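PDB 5TZJ: glycosyl transferase from Staphylococcus aureus, which belongs to the family 2 glycosyltransferases and holds uridine-diphosphate-N-acetylglucosamine in a pocket at the end of its central parallel strands. Local coordinates for residues F3-P8 with E99-A104; N21-Q26 with F33-V38. All blocks are in the same frame, centred on the assembly; numbering follows the deposited sequence.

Contact 1: residues F3-P8 with E99-A104; sequences FSVIVP and ETLKDA. With UD1 (uridine-diphosphate-N-acetylglucosamine), chain C.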
ATOM      1  N   PHE A   3      12.302 -14.124  12.817  1.00 41.01           N
ATOM      2  CA  PHE A   3      11.542 -13.672  11.654  1.00 38.88           C
ATOM      3  C   PHE A   3      10.744 -14.805  11.031  1.00 37.82           C
ATOM      4  O   PHE A   3      11.141 -15.982  11.058  1.00 42.50           O
ATOM      5  CB  PHE A   3      12.472 -13.076  10.583  1.00 38.63           C
ATOM      6  CG  PHE A   3      13.218 -11.837  11.033  1.00 40.41           C
ATOM      7  CD1 PHE A   3      12.581 -10.581  11.043  1.00 41.37           C
ATOM      8  CD2 PHE A   3      14.559 -11.914  11.410  1.00 45.76           C
ATOM      9  CE1 PHE A   3      13.271  -9.432  11.447  1.00 41.34           C
ATOM     10  CE2 PHE A   3      15.267 -10.778  11.809  1.00 45.33           C
ATOM     11  CZ  PHE A   3      14.636  -9.542  11.840  1.00 45.76           C
ATOM     12  N   SER A   4       9.622 -14.449  10.420  1.00 36.11           N
ATOM     13  CA  SER A   4       8.983 -15.341   9.481  1.00 39.28           C
ATOM     14  C   SER A   4       8.927 -14.580   8.173  1.00 38.02           C
ATOM     15  O   SER A   4       8.325 -13.498   8.113  1.00 35.85           O
ATOM     16  CB  SER A   4       7.586 -15.762   9.942  1.00 42.69           C
ATOM     17  OG  SER A   4       7.608 -16.381  11.210  1.00 43.62           O
ATOM     18  N   VAL A   5       9.599 -15.103   7.151  1.00 37.14           N
ATOM     19  CA  VAL A   5       9.552 -14.501   5.821  1.00 38.36           C
ATOM     20  C   VAL A   5       8.373 -15.105   5.065  1.00 38.20           C
ATOM     21  O   VAL A   5       8.354 -16.318   4.800  1.00 31.63           O
ATOM     22  CB  VAL A   5      10.864 -14.745   5.071  1.00 38.28           C
ATOM     23  CG1 VAL A   5      10.798 -14.070   3.704  1.00 32.76           C
ATOM     24  CG2 VAL A   5      12.031 -14.241   5.933  1.00 39.46           C
ATOM     25  N   ILE A   6       7.390 -14.284   4.712  1.00 30.08           N
ATOM     26  CA  ILE A   6       6.148 -14.807   4.134  1.00 29.00           C
ATOM     27  C   ILE A   6       6.139 -14.521   2.633  1.00 33.98           C
ATOM     28  O   ILE A   6       6.232 -13.361   2.212  1.00 32.81           O
ATOM     29  CB  ILE A   6       4.919 -14.220   4.848  1.00 28.33           C
ATOM     30  CG1 ILE A   6       4.798 -14.854   6.249  1.00 38.50           C
ATOM     31  CG2 ILE A   6       3.640 -14.381   3.976  1.00 27.15           C
ATOM     32  CD1 ILE A   6       3.760 -14.228   7.152  1.00 38.73           C
ATOM     33  N   VAL A   7       5.971 -15.573   1.834  1.00 32.69           N
ATOM     34  CA  VAL A   7       6.083 -15.542   0.377  1.00 32.51           C
ATOM     35  C   VAL A   7       4.835 -16.162  -0.221  1.00 30.74           C
ATOM     36  O   VAL A   7       4.683 -17.390  -0.183  1.00 27.82           O
ATOM     37  CB  VAL A   7       7.318 -16.327  -0.111  1.00 35.53           C
ATOM     38  CG1 VAL A   7       7.425 -16.245  -1.654  1.00 35.25           C
ATOM     39  CG2 VAL A   7       8.579 -15.816   0.583  1.00 30.41           C
ATOM     40  N   PRO A   8       3.914 -15.378  -0.768  1.00 28.32           N
ATOM     41  CA  PRO A   8       2.830 -15.985  -1.560  1.00 26.63           C
ATOM     42  C   PRO A   8       3.363 -16.293  -2.950  1.00 27.02           C
ATOM     43  O   PRO A   8       4.046 -15.463  -3.548  1.00 29.68           O
ATOM     44  CB  PRO A   8       1.750 -14.892  -1.601  1.00 24.92           C
ATOM     45  CG  PRO A   8       2.607 -13.497  -1.532  1.00 25.12           C
ATOM     46  CD  PRO A   8       3.877 -13.921  -0.700  1.00 26.00           C
ATOM     47  N   GLU A  99      22.294  -8.859   4.142  1.00 50.66           N
ATOM     48  CA  GLU A  99      22.354  -8.375   5.513  1.00 52.80           C
ATOM     49  C   GLU A  99      21.001  -7.896   6.040  1.00 53.43           C
ATOM     50  O   GLU A  99      20.934  -7.366   7.157  1.00 55.78           O
ATOM     51  CB  GLU A  99      23.398  -7.263   5.605  1.00 57.40           C
ATOM     52  CG  GLU A  99      24.741  -7.734   5.072  1.00 63.98           C
ATOM     53  CD  GLU A  99      25.839  -6.707   5.215  1.00 72.25           C
ATOM     54  OE1 GLU A  99      26.313  -6.452   6.352  1.00 71.68           O
ATOM     55  OE2 GLU A  99      26.222  -6.149   4.169  1.00 78.08           O
ATOM     56  N   THR A 100      19.923  -8.101   5.283  1.00 45.43           N
ATOM     57  CA  THR A 100      18.627  -7.555   5.682  1.00 43.63           C
ATOM     58  C   THR A 100      18.217  -8.027   7.068  1.00 42.72           C
ATOM     59  O   THR A 100      17.927  -7.210   7.947  1.00 42.53           O
ATOM     60  CB  THR A 100      17.560  -7.929   4.658  1.00 40.22           C
ATOM     61  OG1 THR A 100      17.881  -7.300   3.413  1.00 42.69           O
ATOM     62  CG2 THR A 100      16.202  -7.469   5.126  1.00 37.65           C
ATOM     63  N   LEU A 101      18.188  -9.340   7.293  1.00 43.28           N
ATOM     64  CA  LEU A 101      17.685  -9.829   8.577  1.00 44.72           C
ATOM     65  C   LEU A 101      18.641  -9.478   9.719  1.00 48.00           C
ATOM     66  O   LEU A 101      18.203  -9.197  10.840  1.00 46.56           O
ATOM     67  CB  LEU A 101      17.435 -11.346   8.512  1.00 43.72           C
ATOM     68  CG  LEU A 101      16.347 -11.833   7.535  1.00 41.17           C
ATOM     69  CD1 LEU A 101      15.886 -13.290   7.846  1.00 48.69           C
ATOM     70  CD2 LEU A 101      15.156 -10.865   7.478  1.00 42.43           C
ATOM     71  N   LYS A 102      19.945  -9.512   9.461  1.00 48.93           N
ATOM     72  CA  LYS A 102      20.901  -9.089  10.480  1.00 58.05           C
ATOM     73  C   LYS A 102      20.710  -7.611  10.826  1.00 51.54           C
ATOM     74  O   LYS A 102      20.517  -7.253  11.994  1.00 52.50           O
ATOM     75  CB  LYS A 102      22.325  -9.354   9.999  1.00 59.11           C
ATOM     76  CG  LYS A 102      23.398  -8.970  10.986  1.00 58.73           C
ATOM     77  CD  LYS A 102      24.749  -9.174  10.347  1.00 63.05           C
ATOM     78  CE  LYS A 102      24.902  -8.343   9.078  1.00 60.38           C
ATOM     79  NZ  LYS A 102      26.305  -8.358   8.564  1.00 65.12           N
ATOM     80  N   ASP A 103      20.721  -6.745   9.814  1.00 50.24           N
ATOM     81  CA  ASP A 103      20.538  -5.316  10.085  1.00 55.53           C
ATOM     82  C   ASP A 103      19.210  -5.048  10.782  1.00 53.49           C
ATOM     83  O   ASP A 103      19.154  -4.273  11.743  1.00 48.80           O
ATOM     84  CB  ASP A 103      20.633  -4.505   8.796  1.00 48.87           C
ATOM     85  CG  ASP A 103      22.032  -4.467   8.223  1.00 58.14           C
ATOM     86  OD1 ASP A 103      22.950  -5.142   8.778  1.00 54.49           O
ATOM     87  OD2 ASP A 103      22.204  -3.757   7.203  1.00 55.66           O
ATOM     88  N   ALA A 104      18.132  -5.703  10.340  1.00 44.95           N
ATOM     89  CA  ALA A 104      16.836  -5.415  10.952  1.00 42.99           C
ATOM     90  C   ALA A 104      16.768  -5.945  12.373  1.00 44.84           C
ATOM     91  O   ALA A 104      16.154  -5.323  13.242  1.00 44.73           O
ATOM     92  CB  ALA A 104      15.691  -6.008  10.118  1.00 39.93           C
TER
HETATM   93  C1' UD1 C 401       2.656  -5.036  -5.974  1.00 53.83           C
HETATM   94  C2' UD1 C 401       3.027  -5.052  -4.496  1.00 53.20           C
HETATM   95  C3' UD1 C 401       2.530  -6.348  -3.947  1.00 49.49           C
HETATM   96  C4' UD1 C 401       1.046  -6.242  -3.897  1.00 45.50           C
HETATM   97  C5' UD1 C 401       0.533  -6.276  -5.338  1.00 47.92           C
HETATM   98  C6' UD1 C 401      -0.960  -6.137  -5.373  1.00 46.01           C
HETATM   99  C7' UD1 C 401       5.022  -3.566  -4.163  1.00 51.57           C
HETATM  100  C8' UD1 C 401       4.089  -2.370  -4.221  1.00 52.02           C
HETATM  101  N2' UD1 C 401       4.497  -4.899  -4.318  1.00 51.45           N
HETATM  102  O1' UD1 C 401       3.382  -6.050  -6.565  1.00 51.77           O
HETATM  103  O3' UD1 C 401       3.127  -6.671  -2.659  1.00 47.84           O
HETATM  104  O4' UD1 C 401       0.511  -7.304  -3.132  1.00 46.38           O
HETATM  105  O5' UD1 C 401       1.157  -5.180  -6.130  1.00 53.01           O
HETATM  106  O6' UD1 C 401      -1.364  -5.128  -4.480  1.00 43.70           O
HETATM  107  O7' UD1 C 401       6.184  -3.428  -4.017  1.00 53.41           O
HETATM  108  N1  UD1 C 401       0.191 -13.878  -6.009  1.00 32.82           N
HETATM  109  C2  UD1 C 401      -0.645 -14.911  -5.334  1.00 30.65           C
HETATM  110  N3  UD1 C 401      -1.963 -15.321  -5.912  1.00 27.32           N
HETATM  111  C4  UD1 C 401      -2.417 -14.681  -7.142  1.00 31.60           C
HETATM  112  C5  UD1 C 401      -1.585 -13.623  -7.804  1.00 33.91           C
HETATM  113  C6  UD1 C 401      -0.281 -13.229  -7.220  1.00 35.71           C
HETATM  114  O2  UD1 C 401      -0.258 -15.410  -4.346  1.00 30.50           O
HETATM  115  O4  UD1 C 401      -3.462 -15.007  -7.603  1.00 28.67           O
HETATM  116  C1B UD1 C 401       1.425 -13.473  -5.386  1.00 34.79           C
HETATM  117  C2B UD1 C 401       2.689 -13.340  -6.402  1.00 33.95           C
HETATM  118  O2' UD1 C 401       3.274 -14.685  -6.619  1.00 31.68           O
HETATM  119  C3B UD1 C 401       3.497 -12.468  -5.801  1.00 30.75           C
HETATM  120  C4B UD1 C 401       2.581 -11.530  -4.989  1.00 34.18           C
HETATM  121  O4B UD1 C 401       1.226 -12.254  -4.889  1.00 33.51           O
HETATM  122  O3B UD1 C 401       4.384 -13.141  -4.785  1.00 30.57           O
HETATM  123  C5B UD1 C 401       2.339 -10.260  -5.592  1.00 36.94           C
HETATM  124  O5B UD1 C 401       1.758 -10.439  -6.855  1.00 36.07           O
HETATM  125  PA  UD1 C 401       2.480  -9.650  -8.111  1.00 42.78           P
HETATM  126  O1A UD1 C 401       1.949 -10.168  -9.423  1.00 41.20           O
HETATM  127  O2A UD1 C 401       3.988  -9.801  -8.017  1.00 42.52           O
HETATM  128  O3A UD1 C 401       2.068  -8.056  -7.851  1.00 48.33           O
HETATM  129  PB  UD1 C 401       3.014  -6.712  -8.036  1.00 48.63           P
HETATM  130  O1B UD1 C 401       4.321  -6.975  -8.750  1.00 48.78           O
HETATM  131  O2B UD1 C 401       2.115  -5.863  -8.922  1.00 47.96           O
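The carbonyl oxygen of Pro8 is gripped by two ribose hydroxyls of uridine-diphosphate-N-acetylglucosamine, O3B at 2.7 Å from Pro8 O and O2' at a longer 3.3 Å, while at the other end of the same strand Phe3 is packed against Leu101 and Ala104. This is the first strand of a nucleotide-binding, Rossmann-like sheet, consistent with the GT-A fold of family 2 glycosyltransferases: one end serves the ligand pocket, the other is buried under a helix from much later in the chain. The short strand and helix segments have axes 11.3 Å apart and run at 137° to each other.

Phe3 and Val5 project toward the helix and Ser4 turns the other way, as alternation along a strand demands. Phe3 CG stands beside its own backbone N, opposite the carbonyl carbon (chi1 -63°), and Leu101 CD2 sits over the centre of one ring face, 4.1 Å from the centroid, in a CH-pi contact. The two side chains slide past each other in opposite directions. The backbone Leu101 O comes within 3.5 Å of Phe3 CE2. Ala104 CB approaches the ring obliquely at CZ. Ile156 of strand 156-158 touches both Phe3 and Ala104.

The helix start carries charge: Glu99 stands at the N-cap position, and Lys102 NZ forms a salt bridge with it besides pairing with Asp27. Lys102 NZ meets Glu99 OE1 on the anti side of the carboxylate, at 2.9 Å and tilted out of its plane.

Contact 2: residues N21-Q26 with F33-V38; sequences NSLAKQ and FEVVVV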
ATOM      1  N   ASN A  21      17.373 -18.022  -3.121  1.00 44.84           N
ATOM      2  CA  ASN A  21      18.825 -17.881  -2.976  1.00 48.15           C
ATOM      3  C   ASN A  21      19.160 -16.729  -2.037  1.00 47.64           C
ATOM      4  O   ASN A  21      20.094 -16.828  -1.229  1.00 46.10           O
ATOM      5  CB  ASN A  21      19.508 -17.638  -4.327  1.00 48.93           C
ATOM      6  CG  ASN A  21      19.564 -18.867  -5.203  1.00 51.08           C
ATOM      7  OD1 ASN A  21      19.407 -20.001  -4.737  1.00 52.45           O
ATOM      8  ND2 ASN A  21      19.805 -18.646  -6.495  1.00 49.70           N
ATOM      9  N   SER A  22      18.389 -15.633  -2.120  1.00 46.75           N
ATOM     10  CA  SER A  22      18.680 -14.476  -1.273  1.00 45.91           C
ATOM     11  C   SER A  22      18.351 -14.777   0.184  1.00 45.58           C
ATOM     12  O   SER A  22      19.034 -14.279   1.090  1.00 45.04           O
ATOM     13  CB  SER A  22      17.911 -13.244  -1.764  1.00 45.28           C
ATOM     14  OG  SER A  22      16.605 -13.200  -1.207  1.00 43.04           O
ATOM     15  N   LEU A  23      17.321 -15.608   0.422  1.00 42.48           N
ATOM     16  CA  LEU A  23      17.034 -16.104   1.769  1.00 42.33           C
ATOM     17  C   LEU A  23      18.120 -17.069   2.265  1.00 45.31           C
ATOM     18  O   LEU A  23      18.532 -17.010   3.435  1.00 45.19           O
ATOM     19  CB  LEU A  23      15.647 -16.759   1.778  1.00 41.72           C
ATOM     20  CG  LEU A  23      14.524 -15.770   1.373  1.00 41.19           C
ATOM     21  CD1 LEU A  23      13.117 -16.334   1.561  1.00 43.49           C
ATOM     22  CD2 LEU A  23      14.657 -14.524   2.200  1.00 37.69           C
ATOM     23  N   ALA A  24      18.609 -17.961   1.399  1.00 43.98           N
ATOM     24  CA  ALA A  24      19.644 -18.887   1.859  1.00 50.19           C
ATOM     25  C   ALA A  24      21.000 -18.203   2.041  1.00 51.94           C
ATOM     26  O   ALA A  24      21.834 -18.704   2.806  1.00 53.53           O
ATOM     27  CB  ALA A  24      19.757 -20.074   0.892  1.00 47.19           C
ATOM     28  N   LYS A  25      21.245 -17.085   1.355  1.00 50.93           N
ATOM     29  CA  LYS A  25      22.471 -16.304   1.511  1.00 52.58           C
ATOM     30  C   LYS A  25      22.404 -15.277   2.643  1.00 53.48           C
ATOM     31  O   LYS A  25      23.353 -14.504   2.795  1.00 50.68           O
ATOM     32  CB  LYS A  25      22.816 -15.566   0.206  1.00 56.00           C
ATOM     33  CG  LYS A  25      23.082 -16.443  -1.012  1.00 58.96           C
ATOM     34  CD  LYS A  25      24.556 -16.645  -1.287  1.00 66.43           C
ATOM     35  CE  LYS A  25      24.786 -17.796  -2.283  1.00 69.85           C
ATOM     36  NZ  LYS A  25      23.791 -17.726  -3.399  1.00 71.02           N
ATOM     37  N   GLN A  26      21.312 -15.219   3.418  1.00 51.91           N
ATOM     38  CA  GLN A  26      21.279 -14.331   4.578  1.00 51.25           C
ATOM     39  C   GLN A  26      22.459 -14.621   5.498  1.00 54.31           C
ATOM     40  O   GLN A  26      22.710 -15.781   5.872  1.00 50.57           O
ATOM     41  CB  GLN A  26      19.972 -14.479   5.352  1.00 48.68           C
ATOM     42  CG  GLN A  26      18.738 -13.900   4.626  1.00 43.14           C
ATOM     43  CD  GLN A  26      18.886 -12.412   4.332  1.00 44.32           C
ATOM     44  OE1 GLN A  26      18.890 -11.589   5.245  1.00 44.01           O
ATOM     45  NE2 GLN A  26      18.996 -12.066   3.054  1.00 43.21           N
ATOM     46  N   PHE A  33      15.209 -17.899  11.605  1.00 44.57           N
ATOM     47  CA  PHE A  33      14.084 -17.457  10.793  1.00 47.15           C
ATOM     48  C   PHE A  33      13.505 -18.667  10.079  1.00 41.67           C
ATOM     49  O   PHE A  33      14.083 -19.765  10.079  1.00 43.12           O
ATOM     50  CB  PHE A  33      14.460 -16.317   9.814  1.00 41.17           C
ATOM     51  CG  PHE A  33      15.362 -16.716   8.663  1.00 41.54           C
ATOM     52  CD1 PHE A  33      16.732 -16.780   8.830  1.00 44.80           C
ATOM     53  CD2 PHE A  33      14.850 -16.979   7.407  1.00 43.43           C
ATOM     54  CE1 PHE A  33      17.563 -17.118   7.769  1.00 48.30           C
ATOM     55  CE2 PHE A  33      15.683 -17.309   6.340  1.00 40.80           C
ATOM     56  CZ  PHE A  33      17.041 -17.368   6.528  1.00 42.74           C
ATOM     57  N   GLU A  34      12.307 -18.468   9.553  1.00 39.79           N
ATOM     58  CA  GLU A  34      11.597 -19.478   8.803  1.00 39.15           C
ATOM     59  C   GLU A  34      11.060 -18.803   7.554  1.00 45.71           C
ATOM     60  O   GLU A  34      10.885 -17.578   7.537  1.00 40.00           O
ATOM     61  CB  GLU A  34      10.444 -20.082   9.614  1.00 44.30           C
ATOM     62  CG  GLU A  34       9.244 -19.144   9.817  1.00 42.12           C
ATOM     63  CD  GLU A  34       8.147 -19.797  10.637  1.00 44.50           C
ATOM     64  OE1 GLU A  34       8.269 -21.006  10.926  1.00 43.39           O
ATOM     65  OE2 GLU A  34       7.169 -19.119  11.010  1.00 43.79           O
ATOM     66  N   VAL A  35      10.844 -19.596   6.504  1.00 36.83           N
ATOM     67  CA  VAL A  35      10.313 -19.095   5.249  1.00 35.23           C
ATOM     68  C   VAL A  35       8.987 -19.791   5.053  1.00 37.67           C
ATOM     69  O   VAL A  35       8.949 -21.024   4.966  1.00 40.46           O
ATOM     70  CB  VAL A  35      11.262 -19.366   4.068  1.00 35.85           C
ATOM     71  CG1 VAL A  35      10.673 -18.782   2.741  1.00 34.40           C
ATOM     72  CG2 VAL A  35      12.627 -18.840   4.354  1.00 37.10           C
ATOM     73  N   VAL A  36       7.905 -19.022   5.017  1.00 35.09           N
ATOM     74  CA  VAL A  36       6.559 -19.569   4.945  1.00 33.24           C
ATOM     75  C   VAL A  36       6.042 -19.289   3.552  1.00 31.83           C
ATOM     76  O   VAL A  36       5.716 -18.142   3.207  1.00 29.79           O
ATOM     77  CB  VAL A  36       5.623 -18.983   6.008  1.00 32.87           C
ATOM     78  CG1 VAL A  36       4.271 -19.743   5.996  1.00 31.43           C
ATOM     79  CG2 VAL A  36       6.303 -18.998   7.380  1.00 34.54           C
ATOM     80  N   VAL A  37       5.986 -20.339   2.755  1.00 31.68           N
ATOM     81  CA  VAL A  37       5.588 -20.269   1.364  1.00 32.45           C
ATOM     82  C   VAL A  37       4.183 -20.827   1.282  1.00 31.02           C
ATOM     83  O   VAL A  37       3.959 -22.006   1.630  1.00 31.35           O
ATOM     84  CB  VAL A  37       6.557 -21.063   0.462  1.00 35.64           C
ATOM     85  CG1 VAL A  37       6.038 -21.066  -1.014  1.00 32.18           C
ATOM     86  CG2 VAL A  37       7.972 -20.478   0.556  1.00 34.35           C
ATOM     87  N   VAL A  38       3.242 -20.000   0.815  1.00 31.41           N
ATOM     88  CA  VAL A  38       1.904 -20.467   0.506  1.00 29.61           C
ATOM     89  C   VAL A  38       1.661 -20.291  -0.988  1.00 28.43           C
ATOM     90  O   VAL A  38       1.674 -19.170  -1.514  1.00 26.91           O
ATOM     91  CB  VAL A  38       0.832 -19.751   1.328  1.00 30.99           C
ATOM     92  CG1 VAL A  38      -0.577 -20.341   0.969  1.00 31.85           C
ATOM     93  CG2 VAL A  38       1.146 -19.926   2.773  1.00 28.18           C
TER
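Leu23 keeps its CG anti to the carbonyl carbon (chi1 -60°), which lets CD1 reach Val35, whereas Phe33 places its CG between backbone N and carbonyl carbon (chi1 70°), the crowded position, a torsion that sets the ring beside the last turn of helix 16-24. The pair illustrates how a beta-alpha-beta unit closes: the helix lies against the strand that follows it through hydrophobic side chains, with no hydrogen bond across.

Leu23 CD1 wedges against both branches of Val35, 3.7 Å from CG1 and 3.8 Å from CG2 of that valine. Two residues earlier in the strand, Phe33 meets backbone instead. Its CZ points at Leu23 O from 3.5 Å, the oxygen lying at the ring edge near the ring plane, a weakly polar approach to an oxygen that also accepts a weak bond from Gln26 N. Gln26 CB comes obliquely to the same CZ, at 4.3 Å.

Beyond CB the Gln26 chain leads off from the strand and folds back on the end of helix 16-24, NE2 reaching Ser22 O at 3.0 Å with a nearly straight N-H (174°), although from above the carbonyl plane. The strongest polar partner of the side chain is Asn97, whose O also accepts from NE2, and OE1 takes Leu101 N, so this buried amide ties helix 16-24 to the start of helix 100-111. Strand 3-9 lies alongside, its Val5 and Phe3 touching Leu23 and Phe33, and strand 95-96 packs on Leu23 through Ile96.

How the contacts relate
The two contacts have centres 8 Å apart and share the mixed sheet, in whose parallel part strands 3-9 and 33-39 are neighbours. Along the chain the order is strand 3-9, helix 16-24, strand 33-39 and, much later, helix 100-111, so the local contact 2 falls entirely within the long span bridged by contact 1. They meet directly: Val5 O probably accepts a hydrogen bond from Val36 N at 2.7 Å, and Leu101 CD1 packs on Phe33 CG at 3.6 Å. Helices 16-24 and 100-111 thus cover adjoining parts of one sheet, joining the early beta-alpha-beta unit to a later element of the glycosyltransferase domain, while strand 3-9 runs on to the ligand pocket.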